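Local coordinates for putative carbohydrate metabolism domain-containing protein (Bacteroides vulgatus, PDB 3S30) that is of unknown function but probably takes part in carbohydrate metabolism, being a putative glycoside hydrolase with a galactose-binding-domain-like fold, at residues A[223-228]-A[284-289]; A[280-285]-A[292-297]. All coordinates share one frame; numbering follows the deposited sequence.

Contact 1: A[223-228]-A[284-289]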
ATOM      1  N   GLY A 223      -2.303  -9.557  10.257  1.00 55.08           N
ATOM      2  CA  GLY A 223      -2.975 -10.055   9.066  1.00 54.89           C
ATOM      3  C   GLY A 223      -2.332 -11.345   8.604  1.00 54.11           C
ATOM      4  O   GLY A 223      -1.499 -11.909   9.304  1.00 56.30           O
ATOM      5  N   TYR A 224      -2.723 -11.807   7.423  1.00 53.26           N
ATOM      6  CA  TYR A 224      -2.217 -13.052   6.850  1.00 52.10           C
ATOM      7  C   TYR A 224      -1.764 -12.787   5.423  1.00 50.37           C
ATOM      8  O   TYR A 224      -2.384 -11.986   4.735  1.00 48.91           O
ATOM      9  CB  TYR A 224      -3.304 -14.133   6.855  1.00 52.54           C
ATOM     10  CG  TYR A 224      -3.643 -14.651   8.233  1.00 54.04           C
ATOM     11  CD1 TYR A 224      -4.461 -13.919   9.091  1.00 56.56           C
ATOM     12  CD2 TYR A 224      -3.146 -15.879   8.685  1.00 54.97           C
ATOM     13  CE1 TYR A 224      -4.774 -14.381  10.359  1.00 58.58           C
ATOM     14  CE2 TYR A 224      -3.446 -16.351   9.951  1.00 55.22           C
ATOM     15  CZ  TYR A 224      -4.263 -15.603  10.785  1.00 60.63           C
ATOM     16  OH  TYR A 224      -4.582 -16.073  12.038  1.00 61.76           O
ATOM     17  N   TYR A 225      -0.690 -13.453   4.991  1.00 50.60           N
ATOM     18  CA  TYR A 225      -0.200 -13.321   3.618  1.00 50.30           C
ATOM     19  C   TYR A 225       0.195 -14.659   2.954  1.00 52.31           C
ATOM     20  O   TYR A 225       0.372 -15.690   3.617  1.00 52.39           O
ATOM     21  CB  TYR A 225       0.996 -12.350   3.573  1.00 47.74           C
ATOM     22  CG  TYR A 225       2.328 -12.998   3.875  1.00 46.92           C
ATOM     23  CD1 TYR A 225       2.804 -13.086   5.168  1.00 49.68           C
ATOM     24  CD2 TYR A 225       3.115 -13.525   2.852  1.00 49.91           C
ATOM     25  CE1 TYR A 225       4.027 -13.691   5.447  1.00 51.22           C
ATOM     26  CE2 TYR A 225       4.328 -14.122   3.117  1.00 49.39           C
ATOM     27  CZ  TYR A 225       4.784 -14.203   4.415  1.00 49.33           C
ATOM     28  OH  TYR A 225       5.991 -14.811   4.675  1.00 54.53           O
ATOM     29  N   LYS A 226       0.291 -14.606   1.628  1.00 51.26           N
ATOM     30  CA  LYS A 226       0.990 -15.585   0.812  1.00 51.89           C
ATOM     31  C   LYS A 226       1.845 -14.764  -0.151  1.00 50.36           C
ATOM     32  O   LYS A 226       1.444 -13.668  -0.555  1.00 49.50           O
ATOM     33  CB  LYS A 226       0.015 -16.451  -0.001  1.00 55.04           C
ATOM     34  CG  LYS A 226      -0.942 -17.346   0.791  1.00 54.64           C
ATOM     35  CD  LYS A 226      -1.753 -18.208  -0.167  1.00 55.65           C
ATOM     36  CE  LYS A 226      -2.693 -19.156   0.555  1.00 57.66           C
ATOM     37  NZ  LYS A 226      -3.583 -19.943  -0.366  1.00 56.11           N
ATOM     38  N   TYR A 227       3.020 -15.276  -0.512  1.00 50.31           N
ATOM     39  CA  TYR A 227       3.917 -14.561  -1.412  1.00 48.44           C
ATOM     40  C   TYR A 227       4.705 -15.509  -2.268  1.00 50.13           C
ATOM     41  O   TYR A 227       5.209 -16.534  -1.794  1.00 52.14           O
ATOM     42  CB  TYR A 227       4.907 -13.684  -0.645  1.00 49.32           C
ATOM     43  CG  TYR A 227       5.761 -12.780  -1.544  1.00 48.31           C
ATOM     44  CD1 TYR A 227       5.181 -11.774  -2.311  1.00 50.08           C
ATOM     45  CD2 TYR A 227       7.129 -12.945  -1.622  1.00 48.12           C
ATOM     46  CE1 TYR A 227       5.951 -10.963  -3.131  1.00 49.53           C
ATOM     47  CE2 TYR A 227       7.909 -12.129  -2.421  1.00 45.10           C
ATOM     48  CZ  TYR A 227       7.320 -11.135  -3.165  1.00 49.31           C
ATOM     49  OH  TYR A 227       8.110 -10.334  -3.955  1.00 44.99           O
ATOM     50  N   LYS A 228       4.801 -15.147  -3.537  1.00 50.42           N
ATOM     51  CA  LYS A 228       5.600 -15.859  -4.513  1.00 52.92           C
ATOM     52  C   LYS A 228       6.271 -14.768  -5.375  1.00 50.13           C
ATOM     53  O   LYS A 228       5.591 -13.942  -5.975  1.00 46.17           O
ATOM     54  CB  LYS A 228       4.684 -16.795  -5.312  1.00 56.01           C
ATOM     55  CG  LYS A 228       5.235 -17.377  -6.611  1.00 64.52           C
ATOM     56  CD  LYS A 228       6.164 -18.540  -6.386  1.00 77.37           C
ATOM     57  CE  LYS A 228       6.319 -19.378  -7.657  1.00 81.16           C
ATOM     58  NZ  LYS A 228       7.157 -20.586  -7.410  1.00 83.79           N
ATOM     59  N   ASP A 284      10.271 -10.468   8.544  1.00 66.28           N
ATOM     60  CA  ASP A 284      10.198 -11.784   7.904  1.00 67.35           C
ATOM     61  C   ASP A 284       9.317 -11.679   6.664  1.00 66.92           C
ATOM     62  O   ASP A 284       8.112 -11.392   6.763  1.00 66.65           O
ATOM     63  CB  ASP A 284       9.640 -12.825   8.870  1.00 68.98           C
ATOM     64  CG  ASP A 284       9.911 -14.250   8.425  1.00 72.78           C
ATOM     65  OD1 ASP A 284       9.951 -14.505   7.203  1.00 67.14           O
ATOM     66  OD2 ASP A 284      10.094 -15.124   9.311  1.00 76.60           O
ATOM     67  N   THR A 285       9.918 -11.926   5.502  1.00 66.85           N
ATOM     68  CA  THR A 285       9.282 -11.638   4.210  1.00 64.25           C
ATOM     69  C   THR A 285       9.323 -12.845   3.231  1.00 65.62           C
ATOM     70  O   THR A 285       9.194 -12.664   2.010  1.00 64.26           O
ATOM     71  CB  THR A 285       9.981 -10.406   3.597  1.00 62.20           C
ATOM     72  OG1 THR A 285       9.083  -9.695   2.750  1.00 69.48           O
ATOM     73  CG2 THR A 285      11.231 -10.779   2.833  1.00 64.48           C
ATOM     74  N   HIS A 286       9.480 -14.059   3.778  1.00 59.83           N
ATOM     75  CA  HIS A 286       9.684 -15.282   2.981  1.00 60.85           C
ATOM     76  C   HIS A 286       8.504 -15.663   2.076  1.00 58.55           C
ATOM     77  O   HIS A 286       7.352 -15.321   2.346  1.00 55.98           O
ATOM     78  CB  HIS A 286      10.054 -16.497   3.885  1.00 61.58           C
ATOM     79  CG  HIS A 286       8.941 -16.975   4.772  1.00 57.68           C
ATOM     80  ND1 HIS A 286       8.691 -16.431   6.013  1.00 60.40           N
ATOM     81  CD2 HIS A 286       8.022 -17.958   4.607  1.00 63.26           C
ATOM     82  CE1 HIS A 286       7.656 -17.042   6.566  1.00 57.51           C
ATOM     83  NE2 HIS A 286       7.233 -17.977   5.734  1.00 55.95           N
ATOM     84  N   GLU A 287       8.816 -16.402   1.013  1.00 58.62           N
ATOM     85  CA  GLU A 287       7.802 -16.940   0.103  1.00 56.13           C
ATOM     86  C   GLU A 287       7.016 -18.059   0.750  1.00 55.07           C
ATOM     87  O   GLU A 287       7.566 -18.870   1.504  1.00 55.31           O
ATOM     88  CB  GLU A 287       8.448 -17.504  -1.171  1.00 57.41           C
ATOM     89  CG  GLU A 287       9.185 -16.484  -2.004  1.00 58.27           C
ATOM     90  CD  GLU A 287       9.635 -17.052  -3.326  1.00 60.44           C
ATOM     91  OE1 GLU A 287      10.601 -17.847  -3.350  1.00 71.16           O
ATOM     92  OE2 GLU A 287       9.017 -16.709  -4.348  1.00 59.36           O
ATOM     93  N   THR A 288       5.731 -18.130   0.419  1.00 54.66           N
ATOM     94  CA  THR A 288       4.889 -19.224   0.907  1.00 54.48           C
ATOM     95  C   THR A 288       3.538 -19.262   0.197  1.00 53.35           C
ATOM     96  O   THR A 288       2.976 -18.224  -0.163  1.00 56.33           O
ATOM     97  CB  THR A 288       4.671 -19.137   2.447  1.00 53.90           C
ATOM     98  OG1 THR A 288       3.733 -20.133   2.858  1.00 55.05           O
ATOM     99  CG2 THR A 288       4.141 -17.773   2.854  1.00 51.85           C
ATOM    100  N   SER A 289       3.040 -20.477   0.009  1.00 54.00           N
ATOM    101  CA  SER A 289       1.713 -20.689  -0.559  0.50 53.45           C
ATOM    102  C   SER A 289       0.682 -21.016   0.529  1.00 54.03           C
ATOM    103  O   SER A 289      -0.476 -21.280   0.228  1.00 55.96           O
ATOM    104  CB  SER A 289       1.772 -21.792  -1.610  0.50 55.41           C
ATOM    105  OG  SER A 289       2.707 -21.453  -2.625  0.50 55.87           O
TER
HETATM  106  O   HOH W   1       6.761 -13.624   7.551  1.00 69.39           O
HETATM  107  O   HOH W   2      -2.320 -21.466  -2.044  1.00 57.65           O
HETATM  108  O   HOH W   3       5.473 -19.385  -2.968  1.00 60.41           O
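Y225, on strand 218-228, meets the loop 284-289 with the far end of its ring and its hydroxyl. From CB the ring sets off between its own backbone N and carbonyl carbon (chi1 85°); it then leans toward the loop, and contact begins at CE2: T288 CG2 stands 3.7 Å from CE2, and H286 O lies at the ring's edge, in its plane. CZ passes the same two groups. At the tip OH donates to H286 O (2.7 Å), tilted 20° from the carbonyl plane, and sits 3.3 Å above the centre of the H286 imidazole. That imidazole is itself held by an almost straight bond from ND1 to D284 OD1 (2.6 Å), and a water links OH to D284 O. A phenylalanine here would probably leave H286 O without this donor, and the imidazole face and the water without the hydroxyl they meet. Farther along, Y227 N and T288 O (3.0 Å) and T288 N and Y227 O (2.8 Å) bond reciprocally, while E287 OE2 accepts from A229 N. The reciprocal bonds make Y227 and T288 an antiparallel hydrogen-bonded pair, a single beta bridge joining the loop to the end of strand 218-228.

Contact 2: A[280-285]-A[292-297]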
ATOM      1  N   ALA A 280       5.447   0.592  12.021  1.00 56.46           N
ATOM      2  CA  ALA A 280       5.438  -0.863  12.109  1.00 56.12           C
ATOM      3  C   ALA A 280       5.917  -1.418  10.777  1.00 55.39           C
ATOM      4  O   ALA A 280       5.292  -1.164   9.753  1.00 55.62           O
ATOM      5  CB  ALA A 280       4.039  -1.367  12.438  1.00 53.39           C
ATOM      6  N   VAL A 281       7.019  -2.171  10.795  1.00 56.10           N
ATOM      7  CA  VAL A 281       7.674  -2.639   9.576  1.00 55.34           C
ATOM      8  C   VAL A 281       7.910  -4.143   9.622  1.00 56.28           C
ATOM      9  O   VAL A 281       8.487  -4.661  10.574  1.00 57.86           O
ATOM     10  CB  VAL A 281       9.039  -1.900   9.353  1.00 58.14           C
ATOM     11  CG1 VAL A 281       9.687  -2.299   8.011  1.00 47.80           C
ATOM     12  CG2 VAL A 281       8.841  -0.380   9.414  1.00 54.40           C
ATOM     13  N   ILE A 282       7.481  -4.853   8.582  1.00 55.33           N
ATOM     14  CA  ILE A 282       7.697  -6.307   8.534  1.00 55.35           C
ATOM     15  C   ILE A 282       9.168  -6.630   8.308  1.00 57.18           C
ATOM     16  O   ILE A 282       9.866  -5.923   7.593  1.00 56.86           O
ATOM     17  CB  ILE A 282       6.837  -6.976   7.448  1.00 53.72           C
ATOM     18  CG1 ILE A 282       6.733  -8.488   7.693  1.00 54.63           C
ATOM     19  CG2 ILE A 282       7.391  -6.670   6.060  1.00 49.82           C
ATOM     20  CD1 ILE A 282       5.495  -9.123   7.092  1.00 47.63           C
ATOM     21  N   THR A 283       9.643  -7.696   8.937  1.00 61.20           N
ATOM     22  CA  THR A 283      11.023  -8.133   8.758  1.00 64.60           C
ATOM     23  C   THR A 283      11.076  -9.511   8.081  1.00 65.98           C
ATOM     24  O   THR A 283      11.814  -9.687   7.117  1.00 68.23           O
ATOM     25  CB  THR A 283      11.823  -8.064  10.104  1.00 67.94           C
ATOM     26  OG1 THR A 283      11.207  -8.887  11.102  1.00 65.72           O
ATOM     27  CG2 THR A 283      11.863  -6.604  10.624  1.00 64.83           C
ATOM     28  N   ASP A 284      10.271 -10.468   8.544  1.00 66.28           N
ATOM     29  CA  ASP A 284      10.198 -11.784   7.904  1.00 67.35           C
ATOM     30  C   ASP A 284       9.317 -11.679   6.664  1.00 66.92           C
ATOM     31  O   ASP A 284       8.112 -11.392   6.763  1.00 66.65           O
ATOM     32  CB  ASP A 284       9.640 -12.825   8.870  1.00 68.98           C
ATOM     33  CG  ASP A 284       9.911 -14.250   8.425  1.00 72.78           C
ATOM     34  OD1 ASP A 284       9.951 -14.505   7.203  1.00 67.14           O
ATOM     35  OD2 ASP A 284      10.094 -15.124   9.311  1.00 76.60           O
ATOM     36  N   THR A 285       9.918 -11.926   5.502  1.00 66.85           N
ATOM     37  CA  THR A 285       9.282 -11.638   4.210  1.00 64.25           C
ATOM     38  C   THR A 285       9.323 -12.845   3.231  1.00 65.62           C
ATOM     39  O   THR A 285       9.194 -12.664   2.010  1.00 64.26           O
ATOM     40  CB  THR A 285       9.981 -10.406   3.597  1.00 62.20           C
ATOM     41  OG1 THR A 285       9.083  -9.695   2.750  1.00 69.48           O
ATOM     42  CG2 THR A 285      11.231 -10.779   2.833  1.00 64.48           C
ATOM     43  N   THR A 292       0.037 -17.249   6.084  1.00 53.94           N
ATOM     44  CA  THR A 292       1.018 -17.035   7.143  1.00 53.92           C
ATOM     45  C   THR A 292       0.706 -15.730   7.890  1.00 54.04           C
ATOM     46  O   THR A 292       0.609 -14.650   7.287  1.00 52.14           O
ATOM     47  CB  THR A 292       2.458 -16.960   6.557  1.00 54.68           C
ATOM     48  OG1 THR A 292       2.769 -18.174   5.851  1.00 55.15           O
ATOM     49  CG2 THR A 292       3.498 -16.719   7.660  1.00 46.41           C
ATOM     50  N   ARG A 293       0.560 -15.834   9.203  1.00 55.64           N
ATOM     51  CA  ARG A 293       0.269 -14.686  10.049  1.00 56.40           C
ATOM     52  C   ARG A 293       1.465 -13.764  10.218  1.00 55.67           C
ATOM     53  O   ARG A 293       2.597 -14.218  10.329  1.00 56.87           O
ATOM     54  CB  ARG A 293      -0.172 -15.155  11.440  1.00 58.94           C
ATOM     55  CG  ARG A 293      -0.727 -14.039  12.306  1.00 61.05           C
ATOM     56  CD  ARG A 293      -1.605 -14.622  13.363  1.00 67.46           C
ATOM     57  NE  ARG A 293      -2.260 -13.631  14.212  1.00 71.46           N
ATOM     58  CZ  ARG A 293      -1.666 -12.978  15.209  1.00 75.54           C
ATOM     59  NH1 ARG A 293      -0.376 -13.182  15.497  1.00 71.43           N
ATOM     60  NH2 ARG A 293      -2.368 -12.109  15.924  1.00 77.48           N
ATOM     61  N   PHE A 294       1.194 -12.465  10.245  1.00 56.35           N
ATOM     62  CA  PHE A 294       2.176 -11.468  10.638  1.00 56.75           C
ATOM     63  C   PHE A 294       1.615 -10.623  11.782  1.00 58.57           C
ATOM     64  O   PHE A 294       0.400 -10.500  11.946  1.00 58.15           O
ATOM     65  CB  PHE A 294       2.640 -10.607   9.441  1.00 56.70           C
ATOM     66  CG  PHE A 294       1.527  -9.863   8.709  1.00 55.36           C
ATOM     67  CD1 PHE A 294       1.144  -8.589   9.108  1.00 53.79           C
ATOM     68  CD2 PHE A 294       0.912 -10.420   7.591  1.00 54.52           C
ATOM     69  CE1 PHE A 294       0.130  -7.890   8.430  1.00 54.47           C
ATOM     70  CE2 PHE A 294      -0.105  -9.733   6.900  1.00 52.26           C
ATOM     71  CZ  PHE A 294      -0.490  -8.464   7.322  1.00 53.87           C
ATOM     72  N   GLU A 295       2.516 -10.091  12.603  1.00 61.17           N
ATOM     73  CA  GLU A 295       2.137  -9.291  13.762  1.00 63.37           C
ATOM     74  C   GLU A 295       3.221  -8.250  14.010  1.00 63.13           C
ATOM     75  O   GLU A 295       4.204  -8.534  14.688  1.00 65.39           O
ATOM     76  CB  GLU A 295       1.934 -10.183  14.996  1.00 65.52           C
ATOM     77  CG  GLU A 295       1.479  -9.424  16.258  1.00 72.31           C
ATOM     78  CD  GLU A 295       1.316 -10.323  17.489  1.00 80.17           C
ATOM     79  OE1 GLU A 295       1.129 -11.552  17.335  1.00 81.07           O
ATOM     80  OE2 GLU A 295       1.376  -9.790  18.617  1.00 77.93           O
ATOM     81  N   LEU A 296       3.033  -7.053  13.455  1.00 61.80           N
ATOM     82  CA  LEU A 296       4.044  -5.985  13.523  1.00 61.57           C
ATOM     83  C   LEU A 296       3.680  -4.995  14.623  1.00 61.91           C
ATOM     84  O   LEU A 296       2.641  -4.351  14.554  1.00 61.37           O
ATOM     85  CB  LEU A 296       4.143  -5.261  12.175  1.00 60.15           C
ATOM     86  CG  LEU A 296       4.112  -6.149  10.916  1.00 61.50           C
ATOM     87  CD1 LEU A 296       4.217  -5.302   9.653  1.00 52.39           C
ATOM     88  CD2 LEU A 296       5.222  -7.216  10.961  1.00 62.40           C
ATOM     89  N   ASP A 297       4.521  -4.889  15.648  1.00 64.37           N
ATOM     90  CA  ASP A 297       4.292  -3.928  16.737  1.00 65.36           C
ATOM     91  C   ASP A 297       4.693  -2.525  16.292  1.00 62.39           C
ATOM     92  O   ASP A 297       5.744  -2.331  15.682  1.00 58.66           O
ATOM     93  CB  ASP A 297       5.104  -4.296  17.990  1.00 69.08           C
ATOM     94  CG  ASP A 297       4.593  -5.560  18.694  1.00 75.54           C
ATOM     95  OD1 ASP A 297       3.502  -5.521  19.313  1.00 81.08           O
ATOM     96  OD2 ASP A 297       5.308  -6.584  18.670  1.00 79.02           O
TER
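I282 crosses F294 at about a right angle, its CD1 nearest F294 CB (4.0 Å). The other flat group, the guanidinium of R293, is met at its edge and in its plane by E295 OE1, 2.9 Å from NH1, a salt bridge along strand 291-297 in which the carboxylate oxygen is approached on its anti side, tilted 26° out of the carboxylate plane. E295 points away from segment 280-285, and its OE2 pairs with K220. Between the segments the burden falls on L296. With its CG anti to the carbonyl carbon (chi1 -42°), the two methyls fork onto I282: CD1 lies 3.5 Å from I282 N, and CD2 is 3.6 Å from I282 CA and also touches I282 CG1. L296 CB meets A280 CB at 3.9 Å. Backbone bonds go to other neighbours, A280 to A250 and I282 to I248 on one hand, F294 to G223 and L296 to L221 on the other, and I248 packs against I282, F294 and L296 alike. The principle illustrated is that a strand and the chain leaving a neighbouring strand end can pack through side chains laid against each other and against backbone: with mainly apolar groups meeting, the contact rests on close fit and burial rather than on directional bonds.

Contacts 1 and 2 have centres 10 Å apart and share D284 and T285, so the chain leaving contact 2 on segment 280-285 runs straight into the loop of contact 1, then returns through strand 291-297. Strands 218-228 and 291-297 pair antiparallel as neighbours, which brings the two contacts together: Y225 N lies 2.9 Å from T292 O and G223 O 2.9 Å from F294 N, both probable hydrogen bonds, and Y224 N packs near F294 CE2. The sodium ion, bound by N105, E107, N165 and D343, is about 12 Å from the side chains of both K226 and F294. Neither contact supplies a ligand, though Y224 is backbone-bonded to D343, one of the sodium ligands.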